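Local coordinates for McyG protein (Microcystis aeruginosa PCC 7806, PDB 4R0M), which forms part of a microcystin synthetase and binds phenylalanyl-adenylate in its adenylation domain, probably activating an aromatic acid for loading onto its carrier domain, at residues Gly191-Thr195 and Thr337-Ser341; Asp14-Leu19 and His196-Leu200. One frame throughout, in Å; residues are numbered along the deposited sequence.

Contact 1: residues Gly191-Thr195 and Thr337-Ser341. With FA5 (adenosine-5'-[phenylalaninyl-phosphate]), chain C.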
ATOM      1  N   GLY A 191      -7.269  -6.995  11.840  1.00 36.02           N
ATOM      2  CA  GLY A 191      -7.753  -7.817  10.730  1.00 33.76           C
ATOM      3  C   GLY A 191      -8.981  -7.272  10.030  1.00 32.06           C
ATOM      4  O   GLY A 191     -10.101  -7.422  10.519  1.00 31.55           O
ATOM      5  N   VAL A 192      -8.767  -6.654   8.872  1.00 30.50           N
ATOM      6  CA  VAL A 192      -9.858  -6.060   8.106  1.00 29.99           C
ATOM      7  C   VAL A 192     -10.644  -7.134   7.354  1.00 29.51           C
ATOM      8  O   VAL A 192     -10.091  -7.850   6.518  1.00 29.34           O
ATOM      9  CB  VAL A 192      -9.347  -4.981   7.126  1.00 29.84           C
ATOM     10  CG1 VAL A 192     -10.506  -4.377   6.345  1.00 29.66           C
ATOM     11  CG2 VAL A 192      -8.587  -3.892   7.875  1.00 29.45           C
ATOM     12  N   ILE A 193     -11.931  -7.247   7.677  1.00 28.94           N
ATOM     13  CA  ILE A 193     -12.829  -8.174   6.993  1.00 28.72           C
ATOM     14  C   ILE A 193     -13.406  -7.501   5.752  1.00 28.32           C
ATOM     15  O   ILE A 193     -14.002  -6.425   5.838  1.00 28.33           O
ATOM     16  CB  ILE A 193     -13.975  -8.662   7.916  1.00 29.09           C
ATOM     17  CG1 ILE A 193     -13.413  -9.450   9.107  1.00 29.11           C
ATOM     18  CG2 ILE A 193     -14.971  -9.518   7.139  1.00 28.71           C
ATOM     19  CD1 ILE A 193     -14.409  -9.685  10.228  1.00 28.82           C
ATOM     20  N   LEU A 194     -13.215  -8.133   4.599  1.00 27.79           N
ATOM     21  CA  LEU A 194     -13.769  -7.627   3.348  1.00 27.37           C
ATOM     22  C   LEU A 194     -14.666  -8.662   2.680  1.00 27.41           C
ATOM     23  O   LEU A 194     -14.242  -9.783   2.383  1.00 27.45           O
ATOM     24  CB  LEU A 194     -12.663  -7.167   2.393  1.00 26.84           C
ATOM     25  CG  LEU A 194     -11.727  -6.040   2.855  1.00 26.67           C
ATOM     26  CD1 LEU A 194     -10.656  -5.782   1.807  1.00 26.36           C
ATOM     27  CD2 LEU A 194     -12.490  -4.759   3.164  1.00 26.39           C
ATOM     28  N   THR A 195     -15.917  -8.271   2.465  1.00 27.34           N
ATOM     29  CA  THR A 195     -16.900  -9.122   1.808  1.00 27.48           C
ATOM     30  C   THR A 195     -16.775  -8.974   0.294  1.00 27.77           C
ATOM     31  O   THR A 195     -16.106  -8.053  -0.189  1.00 27.87           O
ATOM     32  CB  THR A 195     -18.332  -8.751   2.246  1.00 27.18           C
ATOM     33  OG1 THR A 195     -18.622  -7.409   1.840  1.00 27.12           O
ATOM     34  CG2 THR A 195     -18.477  -8.859   3.757  1.00 26.61           C
ATOM     35  N   THR A 337      -6.967  -0.092   3.394  1.00 30.03           N
ATOM     36  CA  THR A 337      -7.379  -1.491   3.461  1.00 29.93           C
ATOM     37  C   THR A 337      -8.858  -1.603   3.834  1.00 30.06           C
ATOM     38  O   THR A 337      -9.581  -2.445   3.298  1.00 30.22           O
ATOM     39  CB  THR A 337      -6.510  -2.274   4.470  1.00 29.51           C
ATOM     40  OG1 THR A 337      -5.127  -2.105   4.132  1.00 29.77           O
ATOM     41  CG2 THR A 337      -6.847  -3.754   4.454  1.00 28.69           C
ATOM     42  N   GLU A 338      -9.297  -0.726   4.734  1.00 30.25           N
ATOM     43  CA  GLU A 338     -10.670  -0.718   5.236  1.00 30.62           C
ATOM     44  C   GLU A 338     -11.721  -0.359   4.176  1.00 30.94           C
ATOM     45  O   GLU A 338     -12.914  -0.608   4.373  1.00 31.05           O
ATOM     46  CB  GLU A 338     -10.785   0.213   6.450  1.00 30.55           C
ATOM     47  CG  GLU A 338     -10.197  -0.356   7.739  1.00 30.72           C
ATOM     48  CD  GLU A 338      -8.702  -0.115   7.897  1.00 30.84           C
ATOM     49  OE1 GLU A 338      -8.040   0.318   6.929  1.00 30.62           O
ATOM     50  OE2 GLU A 338      -8.183  -0.360   9.005  1.00 31.45           O
ATOM     51  N   SER A 339     -11.277   0.213   3.058  1.00 30.71           N
ATOM     52  CA  SER A 339     -12.179   0.581   1.965  1.00 30.90           C
ATOM     53  C   SER A 339     -11.797  -0.072   0.632  1.00 31.05           C
ATOM     54  O   SER A 339     -12.092   0.472  -0.433  1.00 31.32           O
ATOM     55  CB  SER A 339     -12.254   2.108   1.812  1.00 30.64           C
ATOM     56  OG  SER A 339     -11.044   2.638   1.287  1.00 30.44           O
ATOM     57  N   CYS A 340     -11.149  -1.235   0.699  1.00 30.88           N
ATOM     58  CA  CYS A 340     -10.723  -1.980  -0.495  1.00 30.84           C
ATOM     59  C   CYS A 340      -9.952  -1.016  -1.411  1.00 31.35           C
ATOM     60  O   CYS A 340     -10.317  -0.818  -2.578  1.00 30.97           O
ATOM     61  CB  CYS A 340     -11.934  -2.567  -1.232  1.00 30.51           C
ATOM     62  SG  CYS A 340     -13.150  -3.390  -0.177  1.00 29.79           S
ATOM     63  N   SER A 341      -8.880  -0.439  -0.865  1.00 31.31           N
ATOM     64  CA  SER A 341      -8.055   0.575  -1.544  1.00 31.60           C
ATOM     65  C   SER A 341      -8.861   1.840  -1.890  1.00 31.77           C
ATOM     66  O   SER A 341      -9.646   2.313  -1.065  1.00 32.24           O
ATOM     67  CB  SER A 341      -7.272   0.004  -2.744  1.00 31.65           C
ATOM     68  OG  SER A 341      -8.089  -0.162  -3.888  1.00 32.42           O
TER
HETATM   69  C   FA5 C 701      -2.896   1.761   1.824  0.60 33.90           C
HETATM   70  O   FA5 C 701      -1.765   2.216   1.943  0.60 34.65           O
HETATM   71  CA  FA5 C 701      -3.821   2.305   0.765  1.00 34.42           C
HETATM   72  N   FA5 C 701      -3.783   3.737   0.943  1.00 36.01           N
HETATM   73  CB  FA5 C 701      -3.347   1.969  -0.656  1.00 35.54           C
HETATM   74  CG  FA5 C 701      -4.093   2.568  -1.854  1.00 35.30           C
HETATM   75  CD1 FA5 C 701      -4.960   3.658  -1.769  1.00 35.37           C
HETATM   76  CD2 FA5 C 701      -3.887   2.001  -3.119  1.00 35.43           C
HETATM   77  CE1 FA5 C 701      -5.606   4.157  -2.908  1.00 35.06           C
HETATM   78  CE2 FA5 C 701      -4.521   2.494  -4.265  1.00 34.98           C
HETATM   79  CZ  FA5 C 701      -5.388   3.580  -4.159  1.00 35.11           C
HETATM   80  P   FA5 C 701      -3.043   0.753   4.345  1.00 31.13           P
HETATM   81  OP1 FA5 C 701      -1.718   0.092   4.621  1.00 32.33           O
HETATM   82  OP2 FA5 C 701      -4.273   0.232   5.045  1.00 31.12           O
HETATM   83  OP3 FA5 C 701      -3.323   0.710   2.746  0.60 32.75           O
HETATM   84  O5' FA5 C 701      -2.859   2.309   4.724  1.00 31.02           O
HETATM   85  C5' FA5 C 701      -3.928   3.249   4.658  1.00 30.16           C
HETATM   86  C4' FA5 C 701      -3.411   4.590   5.155  1.00 29.90           C
HETATM   87  O4' FA5 C 701      -2.413   5.139   4.286  1.00 29.53           O
HETATM   88  C3' FA5 C 701      -4.488   5.653   5.218  1.00 29.97           C
HETATM   89  O3' FA5 C 701      -5.274   5.552   6.404  1.00 30.72           O
HETATM   90  C2' FA5 C 701      -3.673   6.926   5.183  1.00 30.42           C
HETATM   91  O2' FA5 C 701      -3.187   7.246   6.491  1.00 30.32           O
HETATM   92  C1' FA5 C 701      -2.492   6.567   4.306  1.00 30.19           C
HETATM   93  N9  FA5 C 701      -2.736   7.096   2.939  1.00 31.15           N
HETATM   94  C8  FA5 C 701      -3.144   6.376   1.879  1.00 31.08           C
HETATM   95  N7  FA5 C 701      -3.272   7.146   0.771  1.00 31.43           N
HETATM   96  C5  FA5 C 701      -2.948   8.404   1.119  1.00 31.59           C
HETATM   97  C6  FA5 C 701      -2.868   9.720   0.436  1.00 31.76           C
HETATM   98  N6  FA5 C 701      -3.171   9.849  -0.876  1.00 32.13           N
HETATM   99  N1  FA5 C 701      -2.484  10.794   1.168  1.00 31.88           N
HETATM  100  C2  FA5 C 701      -2.182  10.686   2.479  1.00 31.82           C
HETATM  101  N3  FA5 C 701      -2.226   9.525   3.160  1.00 31.55           N
HETATM  102  C4  FA5 C 701      -2.598   8.368   2.550  1.00 31.51           C
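Val192 and Leu194 of the strand Gly191-Thr195 face the turn Thr337-Ser341, with CA of Val192 6.1 Å from CA of Glu338 and CA of Leu194 7.5 Å from CA of Cys340. No hydrogen bond joins the two backbones; the strand pairs instead with strand 176-182, and Gly191 with Tyr402. The turn starts as a short 3-10 piece, in which Cys340 N bonds back to Thr337 O. That carbonyl oxygen is also covered by two aliphatic branches, one of them Val192 CG1, 3.7 Å from Thr337 O, the other Leu194 CD2. With CG1 anti to the backbone N (chi1 -180°), Val192 straddles the turn: CG1 lies by the Thr337 carbonyl while CG2 meets Thr337 CG2 at 3.8 Å. The same CG2 lies 3.7 Å from Glu338 OE2, where the glutamate side chain, bent at chi2, crosses the valine at about a right angle; this carboxylate is held by the hydroxyl of Tyr401. Further along, the fork of Leu194 packs on the cysteine sulfur, CD2 being 3.7 Å from Cys340 SG. Thr337 is two-faced. Its methyl serves the strand, whereas OG1 donates to the adenylate phosphate oxygen OP2 at 2.7 Å, and Thr337 N reaches the same OP2 at 3.2 Å in a fairly straight bond (160°). Two donors from one residue thus grip a single phosphate oxygen, probably tempering its charge. Ser341 CB, where strand 341-345 begins, rests against the CD2-CE2 side of the ligand's phenyl ring. Gly-Met-Thr-Glu, ending in Thr337-Glu338, corresponds to the A5 core motif, as in related adenylation domains; the strand, beginning at the last glycine of the A3 sequence, backs this turn, whose other side holds the adenylate phosphate.

Contact 2: residues Asp14-Leu19 and His196-Leu200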
ATOM      1  N   ASP A  14     -27.180  -1.193  -6.695  1.00 64.98           N
ATOM      2  CA  ASP A  14     -26.719  -2.391  -5.991  1.00 63.30           C
ATOM      3  C   ASP A  14     -26.373  -3.547  -6.925  1.00 62.26           C
ATOM      4  O   ASP A  14     -27.162  -3.925  -7.795  1.00 61.90           O
ATOM      5  CB  ASP A  14     -27.758  -2.850  -4.960  1.00 64.81           C
ATOM      6  CG  ASP A  14     -27.588  -2.177  -3.607  1.00 65.65           C
ATOM      7  OD1 ASP A  14     -26.469  -1.711  -3.292  1.00 65.65           O
ATOM      8  OD2 ASP A  14     -28.579  -2.127  -2.849  1.00 65.45           O
ATOM      9  N   ASN A  15     -25.177  -4.092  -6.730  1.00 59.84           N
ATOM     10  CA  ASN A  15     -24.723  -5.278  -7.439  1.00 57.22           C
ATOM     11  C   ASN A  15     -24.530  -6.410  -6.439  1.00 54.41           C
ATOM     12  O   ASN A  15     -23.938  -6.207  -5.377  1.00 54.53           O
ATOM     13  CB  ASN A  15     -23.412  -4.985  -8.172  1.00 59.55           C
ATOM     14  CG  ASN A  15     -22.844  -6.205  -8.869  1.00 61.20           C
ATOM     15  OD1 ASN A  15     -23.500  -6.814  -9.716  1.00 62.67           O
ATOM     16  ND2 ASN A  15     -21.614  -6.566  -8.518  1.00 60.93           N
ATOM     17  N   TRP A  16     -25.034  -7.594  -6.775  1.00 49.96           N
ATOM     18  CA  TRP A  16     -24.965  -8.735  -5.861  1.00 46.66           C
ATOM     19  C   TRP A  16     -24.169  -9.893  -6.398  1.00 44.57           C
ATOM     20  O   TRP A  16     -24.487 -11.055  -6.142  1.00 44.93           O
ATOM     21  CB  TRP A  16     -26.365  -9.167  -5.437  1.00 46.08           C
ATOM     22  CG  TRP A  16     -27.052  -8.145  -4.567  1.00 45.62           C
ATOM     23  CD1 TRP A  16     -28.195  -7.409  -4.862  1.00 44.91           C
ATOM     24  CD2 TRP A  16     -26.643  -7.694  -3.226  1.00 45.00           C
ATOM     25  NE1 TRP A  16     -28.516  -6.568  -3.827  1.00 44.98           N
ATOM     26  CE2 TRP A  16     -27.629  -6.688  -2.816  1.00 45.05           C
ATOM     27  CE3 TRP A  16     -25.602  -8.012  -2.359  1.00 44.66           C
ATOM     28  CZ2 TRP A  16     -27.555  -6.045  -1.587  1.00 44.87           C
ATOM     29  CZ3 TRP A  16     -25.539  -7.355  -1.125  1.00 44.93           C
ATOM     30  CH2 TRP A  16     -26.493  -6.396  -0.750  1.00 45.06           C
ATOM     31  N   ARG A  17     -23.113  -9.576  -7.138  1.00 43.38           N
ATOM     32  CA  ARG A  17     -22.189 -10.579  -7.650  1.00 41.99           C
ATOM     33  C   ARG A  17     -21.251 -11.078  -6.552  1.00 38.93           C
ATOM     34  O   ARG A  17     -20.992 -10.373  -5.578  1.00 37.89           O
ATOM     35  CB  ARG A  17     -21.356  -9.996  -8.795  1.00 44.10           C
ATOM     36  CG  ARG A  17     -22.067  -9.894 -10.134  1.00 46.29           C
ATOM     37  CD  ARG A  17     -21.190  -9.163 -11.141  1.00 47.18           C
ATOM     38  NE  ARG A  17     -21.519  -9.514 -12.520  1.00 48.86           N
ATOM     39  CZ  ARG A  17     -20.963 -10.515 -13.201  1.00 49.96           C
ATOM     40  NH1 ARG A  17     -20.037 -11.282 -12.640  1.00 49.86           N
ATOM     41  NH2 ARG A  17     -21.334 -10.751 -14.453  1.00 50.81           N
ATOM     42  N   THR A  18     -20.761 -12.304  -6.713  1.00 36.54           N
ATOM     43  CA  THR A  18     -19.664 -12.818  -5.900  1.00 34.55           C
ATOM     44  C   THR A  18     -18.394 -12.784  -6.742  1.00 33.65           C
ATOM     45  O   THR A  18     -18.452 -12.533  -7.949  1.00 33.31           O
ATOM     46  CB  THR A  18     -19.908 -14.265  -5.430  1.00 34.01           C
ATOM     47  OG1 THR A  18     -20.031 -15.126  -6.568  1.00 33.77           O
ATOM     48  CG2 THR A  18     -21.162 -14.356  -4.569  1.00 33.50           C
ATOM     49  N   LEU A  19     -17.254 -13.045  -6.110  1.00 32.43           N
ATOM     50  CA  LEU A  19     -15.974 -13.048  -6.816  1.00 32.15           C
ATOM     51  C   LEU A  19     -15.882 -14.163  -7.864  1.00 31.78           C
ATOM     52  O   LEU A  19     -15.295 -13.967  -8.928  1.00 31.93           O
ATOM     53  CB  LEU A  19     -14.802 -13.121  -5.828  1.00 31.61           C
ATOM     54  CG  LEU A  19     -14.538 -11.858  -4.998  1.00 31.28           C
ATOM     55  CD1 LEU A  19     -13.606 -12.160  -3.835  1.00 31.33           C
ATOM     56  CD2 LEU A  19     -13.979 -10.731  -5.854  1.00 30.90           C
ATOM     57  N   HIS A 196     -17.411  -9.883  -0.447  1.00 27.79           N
ATOM     58  CA  HIS A 196     -17.537  -9.756  -1.900  1.00 28.00           C
ATOM     59  C   HIS A 196     -18.164  -8.437  -2.239  1.00 28.25           C
ATOM     60  O   HIS A 196     -17.703  -7.729  -3.138  1.00 28.19           O
ATOM     61  CB  HIS A 196     -18.409 -10.869  -2.480  1.00 28.07           C
ATOM     62  CG  HIS A 196     -17.939 -12.261  -2.143  1.00 27.44           C
ATOM     63  ND1 HIS A 196     -17.163 -12.981  -2.970  1.00 27.44           N
ATOM     64  CD2 HIS A 196     -18.182 -13.064  -1.032  1.00 27.24           C
ATOM     65  CE1 HIS A 196     -16.912 -14.183  -2.417  1.00 27.27           C
ATOM     66  NE2 HIS A 196     -17.537 -14.232  -1.231  1.00 27.29           N
ATOM     67  N   HIS A 197     -19.225  -8.100  -1.508  1.00 29.04           N
ATOM     68  CA  HIS A 197     -19.974  -6.869  -1.727  1.00 29.61           C
ATOM     69  C   HIS A 197     -19.148  -5.641  -1.465  1.00 29.41           C
ATOM     70  O   HIS A 197     -19.285  -4.653  -2.181  1.00 29.53           O
ATOM     71  CB  HIS A 197     -21.251  -6.855  -0.893  1.00 30.59           C
ATOM     72  CG  HIS A 197     -22.217  -5.757  -1.278  1.00 31.55           C
ATOM     73  ND1 HIS A 197     -22.841  -5.727  -2.472  1.00 31.97           N
ATOM     74  CD2 HIS A 197     -22.657  -4.638  -0.576  1.00 32.23           C
ATOM     75  CE1 HIS A 197     -23.635  -4.643  -2.534  1.00 32.58           C
ATOM     76  NE2 HIS A 197     -23.523  -3.976  -1.374  1.00 32.64           N
ATOM     77  N   ASN A 198     -18.286  -5.695  -0.443  1.00 28.90           N
ATOM     78  CA  ASN A 198     -17.314  -4.624  -0.182  1.00 28.19           C
ATOM     79  C   ASN A 198     -16.433  -4.368  -1.399  1.00 27.66           C
ATOM     80  O   ASN A 198     -16.352  -3.245  -1.896  1.00 27.50           O
ATOM     81  CB  ASN A 198     -16.409  -4.962   1.020  1.00 27.86           C
ATOM     82  CG  ASN A 198     -17.109  -4.816   2.366  1.00 27.40           C
ATOM     83  OD1 ASN A 198     -16.819  -5.565   3.303  1.00 27.19           O
ATOM     84  ND2 ASN A 198     -18.020  -3.854   2.474  1.00 26.84           N
ATOM     85  N   ILE A 199     -15.786  -5.430  -1.873  1.00 27.47           N
ATOM     86  CA  ILE A 199     -14.812  -5.357  -2.961  1.00 27.77           C
ATOM     87  C   ILE A 199     -15.458  -4.920  -4.281  1.00 28.57           C
ATOM     88  O   ILE A 199     -14.975  -3.995  -4.941  1.00 28.06           O
ATOM     89  CB  ILE A 199     -14.067  -6.706  -3.126  1.00 27.16           C
ATOM     90  CG1 ILE A 199     -13.246  -7.014  -1.867  1.00 27.10           C
ATOM     91  CG2 ILE A 199     -13.168  -6.690  -4.357  1.00 26.81           C
ATOM     92  CD1 ILE A 199     -12.911  -8.480  -1.676  1.00 26.94           C
ATOM     93  N   LEU A 200     -16.560  -5.572  -4.644  1.00 29.19           N
ATOM     94  CA  LEU A 200     -17.224  -5.311  -5.921  1.00 30.18           C
ATOM     95  C   LEU A 200     -17.971  -3.982  -5.961  1.00 30.86           C
ATOM     96  O   LEU A 200     -18.225  -3.441  -7.037  1.00 30.92           O
ATOM     97  CB  LEU A 200     -18.119  -6.486  -6.327  1.00 29.93           C
ATOM     98  CG  LEU A 200     -17.325  -7.779  -6.552  1.00 29.80           C
ATOM     99  CD1 LEU A 200     -18.247  -8.954  -6.832  1.00 30.12           C
ATOM    100  CD2 LEU A 200     -16.294  -7.618  -7.663  1.00 29.51           C
TER
HETATM  101  O   HOH W   1     -21.652  -7.885  -4.568  1.00 37.90           O
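The rings of Trp16 and His197 form an offset stack, the six-membered ring of the indole and the imidazole having centroids 4.2 Å apart and planes at 16°. Trp16 CZ3 sits over one imidazole face, nearest His197 ND1 at 3.4 Å, and in return His197 CE1 lies above the rim of the indole. At the edge of the imidazole, in its plane, are Asn15 O and a water. His197 ND1 makes a weak, strongly bent hydrogen bond to Asn15 O (3.1 Å), and the water, 3.2 Å from His197 ND1, donates to Arg17 O at 2.8 Å. The histidine reaches the loop because its CG is anti to the backbone N (chi1 -168°), which swings the ring out from the helix axis. Residues 14-19 thereby lay the N-terminal loop across the first turn of helix 196-210, which in this adenylate-forming domain follows the strand leading out of the glycine-rich phosphate-binding loop. His196 works differently. Thr18 CB lies over one face of its ring in a CH-pi contact, 4.3 Å from the His196 centroid, while Leu19 CB lies at the edge in plane. Its ND1 accepts from Leu19 N at 3.1 Å and 161°, the donor tilted out of the ring plane, so a side chain from one helix receives an N-H at the start of another, helix 19-27, where Thr18 holds the N-cap position. With an alanine in place of His196, the Leu19 N-H would probably lose its acceptor and a gap open beneath Thr18 CB and beside Leu19 CB. On the next helical turn Leu200 lays CD1 against the loop backbone, 3.3 Å from Arg17 O, and Leu19 extends its methyls toward Ile199 and Leu200, in a cluster continued by Ile235 of helix 227-240 and Trp88 of helix 80-93.

Overall arrangement
From the N terminus, the loop at 14-19 is the first element; the chain then builds the parallel sheet containing strand 72-76 before returning at 196-200, where contact 2 closes a loop of 176 intervening residues. Just before that return it passes through 191-195, whose partner, 337-341, comes only after helix 227-240 and most strands of the mixed sheet; contact 1 closes that second loop of 141 residues. The segments alternate, so the loops cross rather than nest. Strand 190-195 and helix 196-210 are consecutive, and Cys340 SG of contact 1 lies 3.7 Å from Ile199 N of contact 2, joining the N-terminal loop to the adenylate pocket through one strand-helix unit.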